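Local coordinates for hypothetical membrane spanning protein (Vibrio fischeri, PDB 4RCK) that is of unknown function but carries a metal-binding von Willebrand factor type A domain of the BatA type, the part described here, within a probable membrane protein, at residues R61-G67 with T79-R85; K155-V159 with I215-E219; F71-Y76 with V100-I106. All coordinates share one frame; numbering follows the deposited sequence.

Contact 1: residues R61-G67 with T79-R85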
loop_
_atom_site.group_PDB
_atom_site.type_symbol
_atom_site.label_atom_id
_atom_site.label_comp_id
_atom_site.label_asym_id
_atom_site.label_seq_id
_atom_site.Cartn_x
_atom_site.Cartn_y
_atom_site.Cartn_z
ATOM N N ARG A 61 -12.752 -7.333 3.843
ATOM C CA ARG A 61 -11.378 -7.260 3.340
ATOM C C ARG A 61 -10.364 -6.899 4.424
ATOM O O ARG A 61 -10.629 -6.050 5.272
ATOM C CB ARG A 61 -11.291 -6.238 2.209
ATOM C CG ARG A 61 -12.039 -6.628 0.947
ATOM C CD ARG A 61 -11.236 -7.602 0.105
ATOM N NE ARG A 61 -11.443 -8.995 0.484
ATOM C CZ ARG A 61 -10.834 -10.015 -0.109
ATOM N NH1 ARG A 61 -11.068 -11.260 0.283
ATOM N NH2 ARG A 61 -9.984 -9.785 -1.100
ATOM N N LYS A 62 -9.202 -7.544 4.387
ATOM C CA LYS A 62 -8.120 -7.250 5.325
ATOM C C LYS A 62 -6.771 -7.212 4.615
ATOM O O LYS A 62 -6.411 -8.147 3.901
ATOM C CB LYS A 62 -8.078 -8.284 6.456
ATOM C CG LYS A 62 -9.325 -8.325 7.329
ATOM C CD LYS A 62 -9.485 -7.046 8.135
ATOM C CE LYS A 62 -10.950 -6.790 8.463
ATOM N NZ LYS A 62 -11.570 -7.930 9.193
ATOM N N GLY A 63 -6.034 -6.126 4.812
ATOM C CA GLY A 63 -4.688 -6.009 4.281
ATOM C C GLY A 63 -4.626 -5.606 2.821
ATOM O O GLY A 63 -3.561 -5.657 2.206
ATOM N N ASP A 64 -5.760 -5.195 2.266
ATOM C CA ASP A 64 -5.820 -4.811 0.859
ATOM C C ASP A 64 -6.134 -3.329 0.687
ATOM O O ASP A 64 -6.747 -2.710 1.557
ATOM C CB ASP A 64 -6.865 -5.650 0.121
ATOM C CG ASP A 64 -6.760 -7.127 0.442
ATOM O OD1 ASP A 64 -5.701 -7.724 0.162
ATOM O OD2 ASP A 64 -7.742 -7.693 0.967
ATOM N N ARG A 65 -5.707 -2.764 -0.440
ATOM C CA ARG A 65 -6.071 -1.396 -0.793
ATOM C C ARG A 65 -7.346 -1.376 -1.620
ATOM O O ARG A 65 -7.549 -2.224 -2.488
ATOM C CB ARG A 65 -4.946 -0.704 -1.562
ATOM C CG ARG A 65 -3.907 -0.046 -0.682
ATOM C CD ARG A 65 -2.945 0.796 -1.497
ATOM N NE ARG A 65 -2.308 0.022 -2.556
ATOM C CZ ARG A 65 -1.571 0.553 -3.525
ATOM N NH1 ARG A 65 -1.380 1.864 -3.572
ATOM N NH2 ARG A 65 -1.027 -0.226 -4.450
ATOM N N LEU A 66 -8.203 -0.399 -1.349
ATOM C CA LEU A 66 -9.473 -0.281 -2.050
ATOM C C LEU A 66 -9.697 1.139 -2.563
ATOM O O LEU A 66 -9.323 2.114 -1.910
ATOM C CB LEU A 66 -10.622 -0.706 -1.133
ATOM C CG LEU A 66 -10.741 -2.209 -0.868
ATOM C CD1 LEU A 66 -11.568 -2.485 0.376
ATOM C CD2 LEU A 66 -11.350 -2.904 -2.073
ATOM N N GLY A 67 -10.303 1.244 -3.742
ATOM C CA GLY A 67 -10.608 2.528 -4.346
ATOM C C GLY A 67 -12.004 2.535 -4.941
ATOM O O GLY A 67 -12.584 1.476 -5.176
ATOM N N THR A 79 -12.410 7.725 -4.721
ATOM C CA THR A 79 -11.293 7.466 -3.820
ATOM C C THR A 79 -10.141 6.856 -4.604
ATOM O O THR A 79 -10.335 5.867 -5.314
ATOM C CB THR A 79 -11.695 6.522 -2.671
ATOM O OG1 THR A 79 -12.823 7.071 -1.980
ATOM C CG2 THR A 79 -10.539 6.333 -1.700
ATOM N N PRO A 80 -8.937 7.445 -4.487
ATOM C CA PRO A 80 -7.772 6.942 -5.231
ATOM C C PRO A 80 -7.481 5.473 -4.919
ATOM O O PRO A 80 -7.641 4.634 -5.802
ATOM C CB PRO A 80 -6.627 7.854 -4.765
ATOM C CG PRO A 80 -7.117 8.508 -3.513
ATOM C CD PRO A 80 -8.603 8.610 -3.649
ATOM N N LEU A 81 -7.105 5.196 -3.673
ATOM C CA LEU A 81 -6.798 3.861 -3.158
ATOM C C LEU A 81 -6.304 4.072 -1.735
ATOM O O LEU A 81 -5.681 5.093 -1.450
ATOM C CB LEU A 81 -5.739 3.132 -3.998
ATOM C CG LEU A 81 -6.167 2.098 -5.051
ATOM C CD1 LEU A 81 -4.992 1.718 -5.936
ATOM C CD2 LEU A 81 -6.776 0.860 -4.416
ATOM N N THR A 82 -6.570 3.123 -0.842
ATOM C CA THR A 82 -6.215 3.316 0.564
ATOM C C THR A 82 -6.290 2.066 1.426
ATOM O O THR A 82 -6.902 1.065 1.059
ATOM C CB THR A 82 -7.127 4.362 1.227
ATOM O OG1 THR A 82 -6.876 4.391 2.637
ATOM C CG2 THR A 82 -8.578 4.006 0.989
ATOM N N PHE A 83 -5.663 2.153 2.594
ATOM C CA PHE A 83 -5.742 1.106 3.599
ATOM C C PHE A 83 -6.829 1.428 4.606
ATOM O O PHE A 83 -7.210 0.591 5.427
ATOM C CB PHE A 83 -4.401 0.937 4.305
ATOM C CG PHE A 83 -3.541 -0.122 3.702
ATOM C CD1 PHE A 83 -3.481 -1.377 4.273
ATOM C CD2 PHE A 83 -2.806 0.128 2.562
ATOM C CE1 PHE A 83 -2.694 -2.366 3.725
ATOM C CE2 PHE A 83 -2.015 -0.852 2.013
ATOM C CZ PHE A 83 -1.963 -2.103 2.591
ATOM N N ASP A 84 -7.323 2.656 4.542
ATOM C CA ASP A 84 -8.450 3.038 5.365
ATOM C C ASP A 84 -9.740 2.746 4.620
ATOM O O ASP A 84 -10.157 3.507 3.750
ATOM C CB ASP A 84 -8.384 4.508 5.755
ATOM C CG ASP A 84 -9.433 4.866 6.775
ATOM O OD1 ASP A 84 -10.018 3.925 7.353
ATOM O OD2 ASP A 84 -9.670 6.067 7.008
ATOM N N ARG A 85 -10.360 1.625 4.961
ATOM C CA ARG A 85 -11.604 1.222 4.329
ATOM C C ARG A 85 -12.765 2.132 4.713
ATOM O O ARG A 85 -13.664 2.386 3.906
ATOM C CB ARG A 85 -11.925 -0.216 4.698
ATOM C CG ARG A 85 -11.097 -1.235 3.945
ATOM C CD ARG A 85 -10.123 -1.879 4.883
ATOM N NE ARG A 85 -10.804 -2.236 6.119
ATOM C CZ ARG A 85 -10.590 -3.358 6.792
ATOM N NH1 ARG A 85 -9.701 -4.238 6.351
ATOM N NH2 ARG A 85 -11.267 -3.597 7.905
#
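R65 to G67 and T79 to T82 meet as neighbouring strands at the open end of the beta hairpin formed by strands 65-71 and 75-82, with the connection to helix 85-93 folding back beside them. The segment axes run antiparallel, at 171° and 4.3 Å at closest approach. L66 N gives a fairly straight hydrogen bond to T82 O (3.1 Å); the return bond from T82 N to L66 O is weak.

On one flank, the methylene CG of R65 lies obliquely against the F83 ring, whose plane is 23° from that of the guanidinium, while the carbonyl O of D64 sits over one ring face; F83 also meets F83 of the second subunit. A bend at chi3 (-56°) turns the R65 guanidinium so that L81 CD1 stands 4.3 Å above the centre of one face, and R65 NH2 reaches D20 in a salt bridge. L81 CD2 touches the backbone of L66. On the other flank, L66 CD1 packs on the methylene CG of R85 (3.8 Å); the placement of the R85 guanidinium beyond it, near K62, is doubtful.

T82 OG1 accepts from D84 N (2.6 Å), an ST turn immediately before D84 takes the N-cap position of helix 85-93. Beyond the pair, strand 19-26 continues the sheet past strand 65-71, helix 46-60 puts I58 against L66 and R85, and helix 85-93 packs V88 on T79 and T82.

Contact 2: residues K155-V159 with I215-E219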
loop_
_atom_site.group_PDB
_atom_site.type_symbol
_atom_site.label_atom_id
_atom_site.label_comp_id
_atom_site.label_asym_id
_atom_site.label_seq_id
_atom_site.Cartn_x
_atom_site.Cartn_y
_atom_site.Cartn_z
ATOM N N LYS A 155 16.583 6.915 -3.581
ATOM C CA LYS A 155 17.228 7.970 -2.813
ATOM C C LYS A 155 17.611 7.416 -1.447
ATOM O O LYS A 155 16.739 7.087 -0.642
ATOM C CB LYS A 155 16.299 9.181 -2.673
ATOM C CG LYS A 155 16.929 10.396 -2.007
ATOM C CD LYS A 155 15.907 11.506 -1.770
ATOM C CE LYS A 155 15.503 12.199 -3.066
ATOM N NZ LYS A 155 14.477 13.257 -2.827
ATOM N N ILE A 156 18.910 7.291 -1.185
ATOM C CA ILE A 156 19.354 6.721 0.084
ATOM C C ILE A 156 19.898 7.786 1.043
ATOM O O ILE A 156 20.824 8.537 0.724
ATOM C CB ILE A 156 20.416 5.596 -0.131
ATOM C CG1 ILE A 156 21.494 5.609 0.955
ATOM C CG2 ILE A 156 21.043 5.681 -1.496
ATOM C CD1 ILE A 156 21.137 4.807 2.166
ATOM N N TYR A 157 19.271 7.852 2.215
ATOM C CA TYR A 157 19.716 8.707 3.305
ATOM C C TYR A 157 20.664 7.933 4.211
ATOM O O TYR A 157 20.396 6.783 4.560
ATOM C CB TYR A 157 18.525 9.222 4.118
ATOM C CG TYR A 157 17.580 10.124 3.356
ATOM C CD1 TYR A 157 17.866 11.470 3.184
ATOM C CD2 TYR A 157 16.394 9.634 2.827
ATOM C CE1 TYR A 157 17.006 12.303 2.495
ATOM C CE2 TYR A 157 15.525 10.459 2.137
ATOM C CZ TYR A 157 15.836 11.793 1.973
ATOM O OH TYR A 157 14.976 12.621 1.288
ATOM N N THR A 158 21.767 8.564 4.596
ATOM C CA THR A 158 22.758 7.905 5.438
ATOM C C THR A 158 22.830 8.554 6.818
ATOM O O THR A 158 22.754 9.774 6.945
ATOM C CB THR A 158 24.148 7.929 4.779
ATOM O OG1 THR A 158 24.608 9.282 4.681
ATOM C CG2 THR A 158 24.084 7.325 3.385
ATOM N N VAL A 159 22.965 7.729 7.853
ATOM C CA VAL A 159 23.015 8.223 9.226
ATOM C C VAL A 159 24.238 7.701 9.974
ATOM O O VAL A 159 24.327 6.512 10.281
ATOM C CB VAL A 159 21.749 7.828 10.018
ATOM C CG1 VAL A 159 21.783 8.435 11.412
ATOM C CG2 VAL A 159 20.495 8.261 9.276
ATOM N N ILE A 215 13.773 13.022 8.212
ATOM C CA ILE A 215 13.614 12.144 7.059
ATOM C C ILE A 215 12.131 11.872 6.808
ATOM O O ILE A 215 11.711 11.664 5.669
ATOM C CB ILE A 215 14.379 10.821 7.257
ATOM C CG1 ILE A 215 15.845 11.109 7.588
ATOM C CG2 ILE A 215 14.290 9.949 6.014
ATOM C CD1 ILE A 215 16.693 9.870 7.758
ATOM N N ASP A 216 11.339 11.893 7.876
ATOM C CA ASP A 216 9.889 11.807 7.750
ATOM C C ASP A 216 9.376 13.031 6.997
ATOM O O ASP A 216 8.554 12.917 6.089
ATOM C CB ASP A 216 9.228 11.701 9.131
ATOM C CG ASP A 216 7.723 11.460 9.057
ATOM O OD1 ASP A 216 7.011 12.218 8.364
ATOM O OD2 ASP A 216 7.247 10.504 9.706
ATOM N N ALA A 217 9.877 14.202 7.380
ATOM C CA ALA A 217 9.431 15.459 6.791
ATOM C C ALA A 217 9.860 15.603 5.332
ATOM O O ALA A 217 9.179 16.254 4.541
ATOM C CB ALA A 217 9.951 16.632 7.608
ATOM N N LEU A 218 10.987 14.993 4.979
ATOM C CA LEU A 218 11.533 15.120 3.631
ATOM C C LEU A 218 10.828 14.206 2.633
ATOM O O LEU A 218 10.730 14.525 1.450
ATOM C CB LEU A 218 13.036 14.828 3.637
ATOM C CG LEU A 218 13.903 15.879 4.337
ATOM C CD1 LEU A 218 15.378 15.515 4.253
ATOM C CD2 LEU A 218 13.652 17.257 3.743
ATOM N N GLU A 219 10.343 13.069 3.118
ATOM C CA GLU A 219 9.589 12.137 2.289
ATOM C C GLU A 219 8.128 12.123 2.727
ATOM O O GLU A 219 7.788 11.494 3.723
ATOM C CB GLU A 219 10.188 10.730 2.379
ATOM C CG GLU A 219 11.662 10.639 1.999
ATOM C CD GLU A 219 11.878 10.531 0.502
ATOM O OE1 GLU A 219 11.148 9.756 -0.153
ATOM O OE2 GLU A 219 12.782 11.218 -0.022
#
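Y157 points from strand 154-161 toward the end of helix 205-218, and the apolar contacts gather on its ring. I215 CG2 lies over one face in a CH-pi contact, 4.2 Å from the centroid and 27° off the ring normal. It gets there because it is held anti to the backbone N of I215, while CG1, on the other branch, carries CD1 on toward V159 CG2 (4.4 Å). L218 CD1 approaches Y157 CE1 obliquely at 4.0 Å.

Here the last helix of the chain is laid against a face of the parallel sheet 124-131, 154-161 and 199-202. T158, turned the other way, meets helix 185-195, so this half has the layered alpha-beta-alpha build of von Willebrand factor A domains.

Polar contacts lie at the rim of the ring. E219, the first residue after the helix, bends at chi2 (-83°) to bring its carboxylate to the ring edge, the two planes 70° apart. Y157 OH donates to the anti lone pair of E219 OE2 (2.9 Å). The same oxygen forms a long salt bridge with K155 NZ at 3.9 Å. E219 OE1 is taken by T126 OG1 and by R19 of the second subunit.

Contact 3: residues F71-Y76 with V100-I106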
loop_
_atom_site.group_PDB
_atom_site.type_symbol
_atom_site.label_atom_id
_atom_site.label_comp_id
_atom_site.label_asym_id
_atom_site.label_seq_id
_atom_site.Cartn_x
_atom_site.Cartn_y
_atom_site.Cartn_z
ATOM N N PHE A 71 -19.769 5.894 -11.935
ATOM C CA PHE A 71 -20.024 6.314 -13.309
ATOM C C PHE A 71 -21.491 6.569 -13.645
ATOM O O PHE A 71 -22.410 6.196 -12.911
ATOM C CB PHE A 71 -19.433 5.303 -14.308
ATOM C CG PHE A 71 -20.048 3.930 -14.252
ATOM C CD1 PHE A 71 -19.667 3.025 -13.279
ATOM C CD2 PHE A 71 -20.970 3.528 -15.204
ATOM C CE1 PHE A 71 -20.214 1.755 -13.237
ATOM C CE2 PHE A 71 -21.521 2.264 -15.169
ATOM C CZ PHE A 71 -21.144 1.374 -14.184
ATOM N N GLY A 72 -21.664 7.256 -14.768
ATOM C CA GLY A 72 -22.949 7.655 -15.300
ATOM C C GLY A 72 -22.651 8.214 -16.680
ATOM O O GLY A 72 -21.969 7.557 -17.471
ATOM N N ASP A 73 -23.151 9.412 -16.976
ATOM C CA ASP A 73 -22.829 10.083 -18.235
ATOM C C ASP A 73 -21.318 10.160 -18.398
ATOM O O ASP A 73 -20.780 9.890 -19.471
ATOM C CB ASP A 73 -23.438 11.488 -18.284
ATOM C CG ASP A 73 -24.938 11.470 -18.504
ATOM O OD1 ASP A 73 -25.518 10.371 -18.560
ATOM O OD2 ASP A 73 -25.542 12.560 -18.596
ATOM N N HIS A 74 -20.644 10.533 -17.317
ATOM C CA HIS A 74 -19.191 10.513 -17.261
ATOM C C HIS A 74 -18.748 9.660 -16.079
ATOM O O HIS A 74 -19.528 9.412 -15.159
ATOM C CB HIS A 74 -18.628 11.930 -17.144
ATOM C CG HIS A 74 -19.029 12.635 -15.886
ATOM N ND1 HIS A 74 -20.303 13.119 -15.678
ATOM C CD2 HIS A 74 -18.324 12.942 -14.771
ATOM C CE1 HIS A 74 -20.366 13.691 -14.489
ATOM N NE2 HIS A 74 -19.178 13.598 -13.918
ATOM N N ALA A 75 -17.501 9.208 -16.108
ATOM C CA ALA A 75 -16.956 8.424 -15.010
ATOM C C ALA A 75 -15.939 9.249 -14.234
ATOM O O ALA A 75 -15.126 9.957 -14.828
ATOM C CB ALA A 75 -16.321 7.146 -15.529
ATOM N N TYR A 76 -15.989 9.168 -12.908
ATOM C CA TYR A 76 -14.998 9.859 -12.092
ATOM C C TYR A 76 -14.538 9.028 -10.899
ATOM O O TYR A 76 -15.220 8.106 -10.452
ATOM C CB TYR A 76 -15.530 11.217 -11.620
ATOM C CG TYR A 76 -16.740 11.160 -10.717
ATOM C CD1 TYR A 76 -16.598 11.099 -9.337
ATOM C CD2 TYR A 76 -18.024 11.191 -11.243
ATOM C CE1 TYR A 76 -17.702 11.056 -8.507
ATOM C CE2 TYR A 76 -19.133 11.148 -10.422
ATOM C CZ TYR A 76 -18.967 11.082 -9.055
ATOM O OH TYR A 76 -20.073 11.039 -8.235
ATOM N N VAL A 100 -25.195 12.192 -11.987
ATOM C CA VAL A 100 -24.493 11.756 -13.189
ATOM C C VAL A 100 -25.422 11.474 -14.367
ATOM O O VAL A 100 -24.970 11.041 -15.426
ATOM C CB VAL A 100 -23.664 10.487 -12.920
ATOM C CG1 VAL A 100 -22.505 10.797 -11.986
ATOM C CG2 VAL A 100 -24.547 9.396 -12.339
ATOM N N GLY A 101 -26.716 11.707 -14.183
ATOM C CA GLY A 101 -27.667 11.549 -15.268
ATOM C C GLY A 101 -28.144 10.126 -15.487
ATOM O O GLY A 101 -27.924 9.243 -14.656
ATOM N N GLN A 102 -28.799 9.911 -16.623
ATOM C CA GLN A 102 -29.453 8.641 -16.920
ATOM C C GLN A 102 -28.518 7.623 -17.558
ATOM O O GLN A 102 -28.640 6.419 -17.331
ATOM C CB GLN A 102 -30.650 8.878 -17.844
ATOM C CG GLN A 102 -31.730 9.740 -17.227
ATOM C CD GLN A 102 -32.252 9.155 -15.934
ATOM O OE1 GLN A 102 -32.548 7.963 -15.853
ATOM N NE2 GLN A 102 -32.355 9.989 -14.906
ATOM N N ARG A 103 -27.585 8.119 -18.358
ATOM C CA ARG A 103 -26.754 7.267 -19.197
ATOM C C ARG A 103 -25.595 6.642 -18.414
ATOM O O ARG A 103 -25.220 7.155 -17.367
ATOM C CB ARG A 103 -26.235 8.081 -20.386
ATOM C CG ARG A 103 -27.339 8.798 -21.162
ATOM C CD ARG A 103 -26.813 9.448 -22.437
ATOM N NE ARG A 103 -26.871 8.544 -23.584
ATOM C CZ ARG A 103 -27.821 8.576 -24.515
ATOM N NH1 ARG A 103 -28.794 9.474 -24.442
ATOM N NH2 ARG A 103 -27.797 7.714 -25.521
ATOM N N THR A 104 -25.048 5.527 -18.906
ATOM C CA THR A 104 -23.916 4.876 -18.236
ATOM C C THR A 104 -22.665 4.753 -19.101
ATOM O O THR A 104 -22.724 4.368 -20.267
ATOM C CB THR A 104 -24.263 3.447 -17.740
ATOM O OG1 THR A 104 -24.721 2.640 -18.833
ATOM C CG2 THR A 104 -25.318 3.487 -16.659
ATOM N N ALA A 105 -21.529 5.077 -18.491
ATOM C CA ALA A 105 -20.223 4.892 -19.105
ATOM C C ALA A 105 -19.494 3.722 -18.466
ATOM O O ALA A 105 -18.817 3.886 -17.455
ATOM C CB ALA A 105 -19.397 6.165 -18.983
ATOM N N ILE A 106 -19.636 2.542 -19.056
ATOM C CA ILE A 106 -18.997 1.356 -18.503
ATOM C C ILE A 106 -17.526 1.308 -18.905
ATOM O O ILE A 106 -16.663 0.980 -18.089
ATOM C CB ILE A 106 -19.703 0.066 -18.957
ATOM C CG1 ILE A 106 -21.187 0.128 -18.604
ATOM C CG2 ILE A 106 -19.065 -1.147 -18.305
ATOM C CD1 ILE A 106 -21.947 -1.148 -18.900
#
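V100 and Y76 cross at about a right angle, with V100 CG1 in the plane of the tyrosine ring, 3.7 Å from CE2 at its edge. The second methyl, CG2, turns instead to the backbone and rests near G72 CA and F71 O.

The F71 ring offers an edge as well: T104 CB lies near its plane, 3.9 Å from CE2, and I106 CG1 approaches CE2 obliquely at 4.1 Å. With chi1 at 64°, F71 CG sits between its own backbone N and carbonyl carbon, which turns the ring along the T104-I106 backbone.

D73 holds the turn between the strands to the 100-106 loop. Its backbone N donates to V100 O in a nearly straight bond (2.9 Å). OD1 turns back to accept a weak bond from R103 N. The R103 side chain leads away, its NE 5.5 Å from D73 OD1, so the two charges do not pair. A further weak bond joins A105 N to G72 O.

The loop thus held lies beside the magnesium ion, with T104 against S28 and D26, and T104 N bonded to T136 OG1 of the second subunit. S28 and S30 are metal ligands, and the D26-S28-S30 pattern is that of the metal-ion-dependent adhesion site (MIDAS) of von Willebrand factor A domains; T104, its side chain about 4 Å from the ion, is probably the threonine of this site.

From the N terminus, contact 1 opens at 61-67, and contact 3 opens at 71-76 before contact 1 closes at 79-85; contact 3 then closes at 100-106, so the two cross. Contact 1 closes the hairpin at its open end, while contact 3 ties its turn to the loop before helix 106-118, leaving their centres about 23 Å apart along one three-stranded sheet. Contact 2 follows in series, joining strand 154-161 of the second sheet to the final helix, which packs on its face, its centre about 43 Å from that of contact 3. All three touch the second subunit, consistent with halves exchanged between the two copies.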